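Local coordinates for protein trans-4-hydroxy-L-proline dehydratase (Clostridioides difficile 70-100-2010, PDB 6VXC) that catalyses, by glycyl-radical chemistry, the dehydration of trans-4-hydroxy-L-proline to (S)-1-pyrroline-5-carboxylate in the anaerobic breakdown of hydroxyproline, at residues A163-E171 with C667-M675; I64-F72 with A536-M544. One frame throughout, in Å; residues are numbered along the deposited sequence.

Contact 1 (A163-E171 with C667-M675); sequences AYEAGMFTE and CHIYFGEIM
Tyr670 OH lies 3.4 Å from Gly167 CA, the first residue beyond the helix 158-166. CG of the tyrosine, anti to the backbone N (chi1 166°), carries the ring out from the helix 667-673. Two waters lie in the plane of the ring at its hydroxyl edge. One accepts from Tyr670 OH and donates to the carbonyl oxygens of Tyr164 and Phe169, so the water, held by the phenol, serves two backbone oxygens of buried residues; the second donates both to Tyr670 OH and to Glu165 O. Phe671 lies beside the same turn, its CE1 3.5 Å from Gly167 O, an oxygen that also accepts from Asn472. The methyl of Thr170 touches both rings: CG2 meets the edge of Tyr670 near its plane, comes obliquely within 3.9 Å of Phe671 CE1, and touches Cys667 SG at 3.6 Å. That sulfur in turn sits over the centre of one face of Phe671, covering it from within the same helix, and lies in plane at the edge of Tyr670. The Thr170 hydroxyl is engaged by Glu353 and by Tyr470 N. At the far end Ile674 CD1 packs against the glycine's backbone, 3.5 Å from Ala166 O and close to Gly167 O. The glycine, with positive phi (82°) and two bonds back into the last turn, closes the helix 158-166 in a Schellman motif.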
loop_
_atom_site.group_PDB
_atom_site.type_symbol
_atom_site.label_atom_id
_atom_site.label_comp_id
_atom_site.label_asym_id
_atom_site.label_seq_id
_atom_site.Cartn_x
_atom_site.Cartn_y
_atom_site.Cartn_z
ATOM N N ALA A 163 -2.811 -16.297 18.190
ATOM C CA ALA A 163 -1.719 -15.985 17.275
ATOM C C ALA A 163 -1.708 -14.503 16.926
ATOM O O ALA A 163 -0.664 -13.852 16.984
ATOM C CB ALA A 163 -1.843 -16.850 16.020
ATOM N N TYR A 164 -2.878 -13.942 16.622
ATOM C CA TYR A 164 -2.984 -12.513 16.346
ATOM C C TYR A 164 -2.464 -11.685 17.515
ATOM O O TYR A 164 -1.598 -10.812 17.347
ATOM C CB TYR A 164 -4.449 -12.178 16.019
ATOM C CG TYR A 164 -4.809 -10.706 15.987
ATOM C CD1 TYR A 164 -4.411 -9.882 14.933
ATOM C CD2 TYR A 164 -5.603 -10.151 16.986
ATOM C CE1 TYR A 164 -4.762 -8.546 14.906
ATOM C CE2 TYR A 164 -5.969 -8.825 16.965
ATOM C CZ TYR A 164 -5.547 -8.024 15.931
ATOM O OH TYR A 164 -5.926 -6.706 15.954
ATOM N N GLU A 165 -2.925 -12.002 18.726
ATOM C CA GLU A 165 -2.518 -11.238 19.901
ATOM C C GLU A 165 -1.031 -11.371 20.182
ATOM O O GLU A 165 -0.431 -10.448 20.736
ATOM C CB GLU A 165 -3.329 -11.685 21.114
ATOM C CG GLU A 165 -4.690 -11.076 21.149
ATOM C CD GLU A 165 -5.575 -11.737 22.175
ATOM O OE1 GLU A 165 -5.043 -12.527 22.994
ATOM O OE2 GLU A 165 -6.797 -11.479 22.149
ATOM N N ALA A 166 -0.426 -12.500 19.822
ATOM C CA ALA A 166 0.998 -12.736 20.047
ATOM C C ALA A 166 1.908 -12.121 18.985
ATOM O O ALA A 166 3.129 -12.195 19.125
ATOM C CB ALA A 166 1.268 -14.239 20.104
ATOM N N GLY A 167 1.360 -11.544 17.928
ATOM C CA GLY A 167 2.187 -10.983 16.883
ATOM C C GLY A 167 2.700 -11.979 15.868
ATOM O O GLY A 167 3.693 -11.688 15.201
ATOM N N MET A 168 2.043 -13.141 15.713
ATOM C CA MET A 168 2.409 -14.070 14.649
ATOM C C MET A 168 2.039 -13.518 13.274
ATOM O O MET A 168 2.665 -13.870 12.271
ATOM C CB MET A 168 1.722 -15.432 14.845
ATOM C CG MET A 168 2.053 -16.163 16.141
ATOM S SD MET A 168 3.847 -16.265 16.453
ATOM C CE MET A 168 4.471 -17.082 14.972
ATOM N N PHE A 169 0.981 -12.728 13.195
ATOM C CA PHE A 169 0.549 -12.176 11.920
ATOM C C PHE A 169 -0.380 -11.010 12.215
ATOM O O PHE A 169 -0.767 -10.786 13.362
ATOM C CB PHE A 169 -0.105 -13.245 11.035
ATOM C CG PHE A 169 -1.303 -13.956 11.661
ATOM C CD1 PHE A 169 -2.541 -13.325 11.750
ATOM C CD2 PHE A 169 -1.200 -15.268 12.099
ATOM C CE1 PHE A 169 -3.660 -13.994 12.286
ATOM C CE2 PHE A 169 -2.309 -15.947 12.649
ATOM C CZ PHE A 169 -3.540 -15.304 12.744
ATOM N N THR A 170 -0.715 -10.249 11.176
ATOM C CA THR A 170 -1.665 -9.152 11.312
ATOM C C THR A 170 -2.886 -9.447 10.446
ATOM O O THR A 170 -2.923 -10.435 9.716
ATOM C CB THR A 170 -1.054 -7.792 10.923
ATOM O OG1 THR A 170 -0.884 -7.742 9.500
ATOM C CG2 THR A 170 0.308 -7.544 11.614
ATOM N N GLU A 171 -3.881 -8.568 10.522
ATOM C CA GLU A 171 -5.150 -8.735 9.813
ATOM C C GLU A 171 -5.544 -7.423 9.138
ATOM O O GLU A 171 -5.931 -6.465 9.811
ATOM C CB GLU A 171 -6.260 -9.188 10.764
ATOM C CG GLU A 171 -7.608 -9.238 10.069
ATOM C CD GLU A 171 -7.543 -9.959 8.745
ATOM O OE1 GLU A 171 -7.032 -11.094 8.717
ATOM O OE2 GLU A 171 -7.995 -9.402 7.732
ATOM N N CYS A 667 5.699 -3.065 9.743
ATOM C CA CYS A 667 5.425 -4.238 10.555
ATOM C C CYS A 667 6.689 -4.971 10.992
ATOM O O CYS A 667 6.621 -5.754 11.951
ATOM C CB CYS A 667 4.505 -5.200 9.807
ATOM S SG CYS A 667 3.683 -6.376 10.879
ATOM N N HIS A 668 7.837 -4.737 10.328
ATOM C CA HIS A 668 9.081 -5.360 10.783
ATOM C C HIS A 668 9.526 -4.817 12.133
ATOM O O HIS A 668 10.260 -5.508 12.842
ATOM C CB HIS A 668 10.207 -5.205 9.748
ATOM C CG HIS A 668 10.593 -3.786 9.459
ATOM N ND1 HIS A 668 9.703 -2.866 8.951
ATOM C CD2 HIS A 668 11.784 -3.148 9.557
ATOM C CE1 HIS A 668 10.321 -1.708 8.786
ATOM N NE2 HIS A 668 11.585 -1.853 9.145
ATOM N N ILE A 669 9.100 -3.605 12.493
ATOM C CA ILE A 669 9.347 -3.087 13.835
ATOM C C ILE A 669 8.520 -3.863 14.860
ATOM O O ILE A 669 9.059 -4.419 15.818
ATOM C CB ILE A 669 9.054 -1.576 13.891
ATOM C CG1 ILE A 669 9.840 -0.817 12.790
ATOM C CG2 ILE A 669 9.306 -1.017 15.302
ATOM C CD1 ILE A 669 11.369 -0.981 12.850
ATOM N N TYR A 670 7.202 -3.916 14.651
ATOM C CA TYR A 670 6.297 -4.634 15.550
ATOM C C TYR A 670 6.688 -6.101 15.692
ATOM O O TYR A 670 6.777 -6.627 16.807
ATOM C CB TYR A 670 4.865 -4.506 15.010
ATOM C CG TYR A 670 3.800 -5.435 15.593
ATOM C CD1 TYR A 670 3.567 -5.504 16.961
ATOM C CD2 TYR A 670 2.988 -6.178 14.761
ATOM C CE1 TYR A 670 2.571 -6.333 17.485
ATOM C CE2 TYR A 670 1.981 -7.005 15.277
ATOM C CZ TYR A 670 1.788 -7.080 16.637
ATOM O OH TYR A 670 0.797 -7.901 17.136
ATOM N N PHE A 671 6.937 -6.774 14.569
ATOM C CA PHE A 671 7.249 -8.203 14.596
ATOM C C PHE A 671 8.525 -8.494 15.380
ATOM O O PHE A 671 8.638 -9.554 16.000
ATOM C CB PHE A 671 7.381 -8.745 13.173
ATOM C CG PHE A 671 6.071 -9.069 12.519
ATOM C CD1 PHE A 671 4.886 -9.009 13.242
ATOM C CD2 PHE A 671 6.020 -9.456 11.175
ATOM C CE1 PHE A 671 3.674 -9.325 12.648
ATOM C CE2 PHE A 671 4.808 -9.786 10.569
ATOM C CZ PHE A 671 3.629 -9.709 11.308
ATOM N N GLY A 672 9.507 -7.583 15.340
ATOM C CA GLY A 672 10.690 -7.747 16.163
ATOM C C GLY A 672 10.473 -7.381 17.617
ATOM O O GLY A 672 11.104 -7.964 18.502
ATOM N N GLU A 673 9.610 -6.399 17.881
ATOM C CA GLU A 673 9.352 -5.971 19.255
ATOM C C GLU A 673 8.749 -7.088 20.112
ATOM O O GLU A 673 8.987 -7.131 21.321
ATOM C CB GLU A 673 8.445 -4.738 19.261
ATOM C CG GLU A 673 9.149 -3.438 18.857
ATOM C CD GLU A 673 8.207 -2.222 18.781
ATOM O OE1 GLU A 673 8.699 -1.077 18.951
ATOM O OE2 GLU A 673 6.985 -2.416 18.575
ATOM N N ILE A 674 7.937 -7.965 19.536
ATOM C CA ILE A 674 7.320 -9.011 20.350
ATOM C C ILE A 674 8.004 -10.357 20.133
ATOM O O ILE A 674 7.381 -11.415 20.289
ATOM C CB ILE A 674 5.804 -9.112 20.087
ATOM C CG1 ILE A 674 5.516 -9.029 18.591
ATOM C CG2 ILE A 674 5.075 -8.039 20.861
ATOM C CD1 ILE A 674 5.803 -10.320 17.871
ATOM N N MET A 675 9.277 -10.330 19.764
ATOM C CA MET A 675 10.076 -11.536 19.585
ATOM C C MET A 675 11.315 -11.481 20.464
ATOM O O MET A 675 11.890 -10.412 20.683
ATOM C CB MET A 675 10.467 -11.709 18.117
ATOM C CG MET A 675 11.109 -13.028 17.766
ATOM S SD MET A 675 11.247 -13.162 15.973
ATOM C CE MET A 675 12.557 -14.323 15.849
HETATM O O HOH W 1 -0.671 -9.072 15.502
HETATM O O HOH W 2 -0.239 -7.674 19.686
#

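Contact 2 (I64-F72 with A536-M544); sequences IPVLRALSF and AKHMPCPLM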
loop_
_atom_site.group_PDB
_atom_site.type_symbol
_atom_site.label_atom_id
_atom_site.label_comp_id
_atom_site.label_asym_id
_atom_site.label_seq_id
_atom_site.Cartn_x
_atom_site.Cartn_y
_atom_site.Cartn_z
ATOM N N ILE A 64 -28.233 -5.584 0.568
ATOM C CA ILE A 64 -27.094 -4.799 1.064
ATOM C C ILE A 64 -26.383 -4.036 -0.043
ATOM O O ILE A 64 -26.017 -2.877 0.179
ATOM C CB ILE A 64 -26.150 -5.686 1.884
ATOM C CG1 ILE A 64 -26.871 -6.133 3.164
ATOM C CG2 ILE A 64 -24.902 -4.902 2.250
ATOM C CD1 ILE A 64 -26.119 -7.150 3.974
ATOM N N PRO A 65 -26.150 -4.589 -1.228
ATOM C CA PRO A 65 -25.518 -3.761 -2.270
ATOM C C PRO A 65 -26.293 -2.487 -2.568
ATOM O O PRO A 65 -25.692 -1.412 -2.687
ATOM C CB PRO A 65 -25.435 -4.700 -3.484
ATOM C CG PRO A 65 -26.113 -5.967 -3.080
ATOM C CD PRO A 65 -26.236 -6.003 -1.605
ATOM N N VAL A 66 -27.619 -2.568 -2.664
ATOM C CA VAL A 66 -28.412 -1.365 -2.890
ATOM C C VAL A 66 -28.327 -0.431 -1.686
ATOM O O VAL A 66 -28.273 0.793 -1.840
ATOM C CB VAL A 66 -29.865 -1.741 -3.230
ATOM C CG1 VAL A 66 -30.745 -0.502 -3.245
ATOM C CG2 VAL A 66 -29.927 -2.443 -4.588
ATOM N N LEU A 67 -28.318 -0.987 -0.473
ATOM C CA LEU A 67 -28.164 -0.157 0.719
ATOM C C LEU A 67 -26.869 0.652 0.680
ATOM O O LEU A 67 -26.861 1.844 0.998
ATOM C CB LEU A 67 -28.218 -1.024 1.979
ATOM C CG LEU A 67 -27.906 -0.355 3.320
ATOM C CD1 LEU A 67 -28.834 0.787 3.582
ATOM C CD2 LEU A 67 -28.055 -1.378 4.410
ATOM N N ARG A 68 -25.758 0.015 0.319
ATOM C CA ARG A 68 -24.498 0.746 0.215
ATOM C C ARG A 68 -24.584 1.840 -0.848
ATOM O O ARG A 68 -24.156 2.976 -0.623
ATOM C CB ARG A 68 -23.360 -0.219 -0.117
ATOM C CG ARG A 68 -23.126 -1.314 0.916
ATOM C CD ARG A 68 -22.693 -0.742 2.254
ATOM N NE ARG A 68 -21.517 0.108 2.116
ATOM C CZ ARG A 68 -21.064 0.919 3.063
ATOM N NH1 ARG A 68 -19.999 1.659 2.833
ATOM N NH2 ARG A 68 -21.690 1.000 4.236
ATOM N N ALA A 69 -25.145 1.519 -2.014
ATOM C CA ALA A 69 -25.242 2.507 -3.087
ATOM C C ALA A 69 -26.145 3.676 -2.692
ATOM O O ALA A 69 -25.803 4.845 -2.916
ATOM C CB ALA A 69 -25.748 1.838 -4.362
ATOM N N LEU A 70 -27.310 3.374 -2.104
ATOM C CA LEU A 70 -28.204 4.432 -1.637
ATOM C C LEU A 70 -27.552 5.263 -0.538
ATOM O O LEU A 70 -27.762 6.475 -0.460
ATOM C CB LEU A 70 -29.525 3.833 -1.146
ATOM C CG LEU A 70 -30.476 3.276 -2.205
ATOM C CD1 LEU A 70 -31.662 2.525 -1.565
ATOM C CD2 LEU A 70 -30.951 4.390 -3.125
ATOM N N SER A 71 -26.763 4.627 0.332
ATOM C CA SER A 71 -26.083 5.389 1.373
ATOM C C SER A 71 -25.012 6.299 0.780
ATOM O O SER A 71 -24.871 7.453 1.199
ATOM C CB SER A 71 -25.465 4.441 2.403
ATOM O OG SER A 71 -26.472 3.679 3.037
ATOM N N PHE A 72 -24.238 5.792 -0.181
ATOM C CA PHE A 72 -23.259 6.632 -0.861
ATOM C C PHE A 72 -23.935 7.807 -1.554
ATOM O O PHE A 72 -23.479 8.952 -1.454
ATOM C CB PHE A 72 -22.467 5.804 -1.869
ATOM C CG PHE A 72 -21.442 6.606 -2.649
ATOM C CD1 PHE A 72 -20.309 7.099 -2.015
ATOM C CD2 PHE A 72 -21.598 6.826 -4.008
ATOM C CE1 PHE A 72 -19.349 7.826 -2.717
ATOM C CE2 PHE A 72 -20.641 7.550 -4.723
ATOM C CZ PHE A 72 -19.519 8.054 -4.072
ATOM N N ALA A 536 -17.451 -9.508 1.405
ATOM C CA ALA A 536 -18.297 -9.658 0.227
ATOM C C ALA A 536 -19.759 -9.354 0.537
ATOM O O ALA A 536 -20.452 -8.714 -0.264
ATOM C CB ALA A 536 -18.149 -11.073 -0.325
ATOM N N LYS A 537 -20.240 -9.789 1.706
ATOM C CA LYS A 537 -21.651 -9.617 2.046
ATOM C C LYS A 537 -21.933 -8.234 2.618
ATOM O O LYS A 537 -22.985 -7.659 2.338
ATOM C CB LYS A 537 -22.102 -10.687 3.054
ATOM C CG LYS A 537 -22.087 -12.116 2.524
ATOM C CD LYS A 537 -22.334 -13.147 3.647
ATOM C CE LYS A 537 -22.477 -14.572 3.098
ATOM N NZ LYS A 537 -23.706 -14.743 2.257
ATOM N N HIS A 538 -21.025 -7.688 3.428
ATOM C CA HIS A 538 -21.302 -6.460 4.155
ATOM C C HIS A 538 -20.499 -5.258 3.672
ATOM O O HIS A 538 -20.790 -4.141 4.094
ATOM C CB HIS A 538 -21.042 -6.674 5.657
ATOM C CG HIS A 538 -21.787 -7.846 6.223
ATOM N ND1 HIS A 538 -23.128 -7.798 6.530
ATOM C CD2 HIS A 538 -21.382 -9.105 6.511
ATOM C CE1 HIS A 538 -23.516 -8.975 6.987
ATOM N NE2 HIS A 538 -22.475 -9.787 6.987
ATOM N N MET A 539 -19.506 -5.449 2.814
ATOM C CA MET A 539 -18.784 -4.319 2.230
ATOM C C MET A 539 -18.838 -4.320 0.708
ATOM O O MET A 539 -17.809 -4.074 0.069
ATOM C CB MET A 539 -17.312 -4.333 2.636
ATOM C CG MET A 539 -16.999 -4.091 4.082
ATOM S SD MET A 539 -15.194 -4.144 4.237
ATOM C CE MET A 539 -15.000 -4.721 5.916
ATOM N N PRO A 540 -19.976 -4.607 0.080
ATOM C CA PRO A 540 -20.014 -4.501 -1.377
ATOM C C PRO A 540 -19.699 -3.071 -1.769
ATOM O O PRO A 540 -19.948 -2.132 -1.019
ATOM C CB PRO A 540 -21.452 -4.892 -1.734
ATOM C CG PRO A 540 -22.239 -4.577 -0.516
ATOM C CD PRO A 540 -21.315 -4.858 0.645
ATOM N N CYS A 541 -19.076 -2.910 -2.920
ATOM C CA CYS A 541 -18.634 -1.592 -3.370
ATOM C C CYS A 541 -19.149 -1.357 -4.780
ATOM O O CYS A 541 -18.400 -1.484 -5.753
ATOM C CB CYS A 541 -17.108 -1.465 -3.272
ATOM S SG CYS A 541 -16.192 -2.896 -3.930
ATOM N N PRO A 542 -20.431 -1.001 -4.928
ATOM C CA PRO A 542 -20.979 -0.794 -6.281
ATOM C C PRO A 542 -20.248 0.277 -7.072
ATOM O O PRO A 542 -20.116 0.131 -8.292
ATOM C CB PRO A 542 -22.441 -0.384 -6.037
ATOM C CG PRO A 542 -22.696 -0.593 -4.592
ATOM C CD PRO A 542 -21.391 -0.687 -3.865
ATOM N N LEU A 543 -19.763 1.346 -6.443
ATOM C CA LEU A 543 -19.051 2.344 -7.240
ATOM C C LEU A 543 -17.778 1.744 -7.832
ATOM O O LEU A 543 -17.585 1.764 -9.049
ATOM C CB LEU A 543 -18.736 3.600 -6.420
ATOM C CG LEU A 543 -17.918 4.668 -7.169
ATOM C CD1 LEU A 543 -18.677 5.145 -8.422
ATOM C CD2 LEU A 543 -17.571 5.882 -6.276
ATOM N N MET A 544 -16.930 1.132 -7.004
ATOM C CA MET A 544 -15.718 0.531 -7.559
ATOM C C MET A 544 -16.050 -0.478 -8.658
ATOM O O MET A 544 -15.345 -0.556 -9.672
ATOM C CB MET A 544 -14.885 -0.130 -6.458
ATOM C CG MET A 544 -13.583 -0.766 -6.967
ATOM S SD MET A 544 -12.346 0.481 -7.427
ATOM C CE MET A 544 -11.925 1.081 -5.796
HETATM O O HOH W 3 -19.833 0.522 0.016
#
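Residues 64-72, the start of the helix 64-78, pass over the link between the helices 506-538 and 542-546, with Pro65 closest to Pro540 (CA to CA 5.6 Å) and Ala69 and Pro542 paired one turn on (CA to CA 6.3 Å). Ile64 begins the row: its CG2, set anti to the backbone N, packs 3.4 Å from Lys537 O and also touches the Pro540 ring, the two side chains crossing at about a right angle. Pro540 CG then reaches between Pro65 and Arg68, 3.7 Å from Arg68 CG. Here a short loop with two prolines joins two successive helices; Cys541 takes the N-cap position and Pro542 the first turn of the new helix. Arg68 is bent at both chi2 (-64°) and chi3 (-55°), folding its chain so that the guanidinium meets a water in its own plane. That water accepts from Arg68 NE at 2.7 Å and donates to Pro540 O at 2.9 Å, bridging helix and loop, while Tyr55 and Glu105 hold the other guanidinium nitrogens. Further along, Pro542 CG lies 3.6 Å from Pro65 O and also meets the methyl of Ala69. Phe72 and Leu543 approach at a slant, with Leu543 CD2 3.7 Å from Phe72 CZ; Ala230 and Met231 of the helix 214-248 touch Phe72 and Leu543, respectively.

Followed from the N terminus, the chain first lays down the helix carrying 64-72, then the end of the helix 158-166 that belongs to contact 1. Contact 2 closes its loop when the chain returns at 536-544, 464 residues on; contact 1 closes later, when 667-675 meets 163-171 after 496 residues. The two loops therefore cross. Their centres lie 32 Å apart and they do not touch. The long helix 506-538 relates them: its Met520 and Lys524 reach residues of 163-171. Contact 2 ties the helix 64-78 to the end of 506-538 and the start of 542-546; contact 1 ties the end of the helix 158-166 and the chain after it to the helix 667-673, where the Cys667 side chain lies about 10 Å from that of Cys454, the probable radical cysteine.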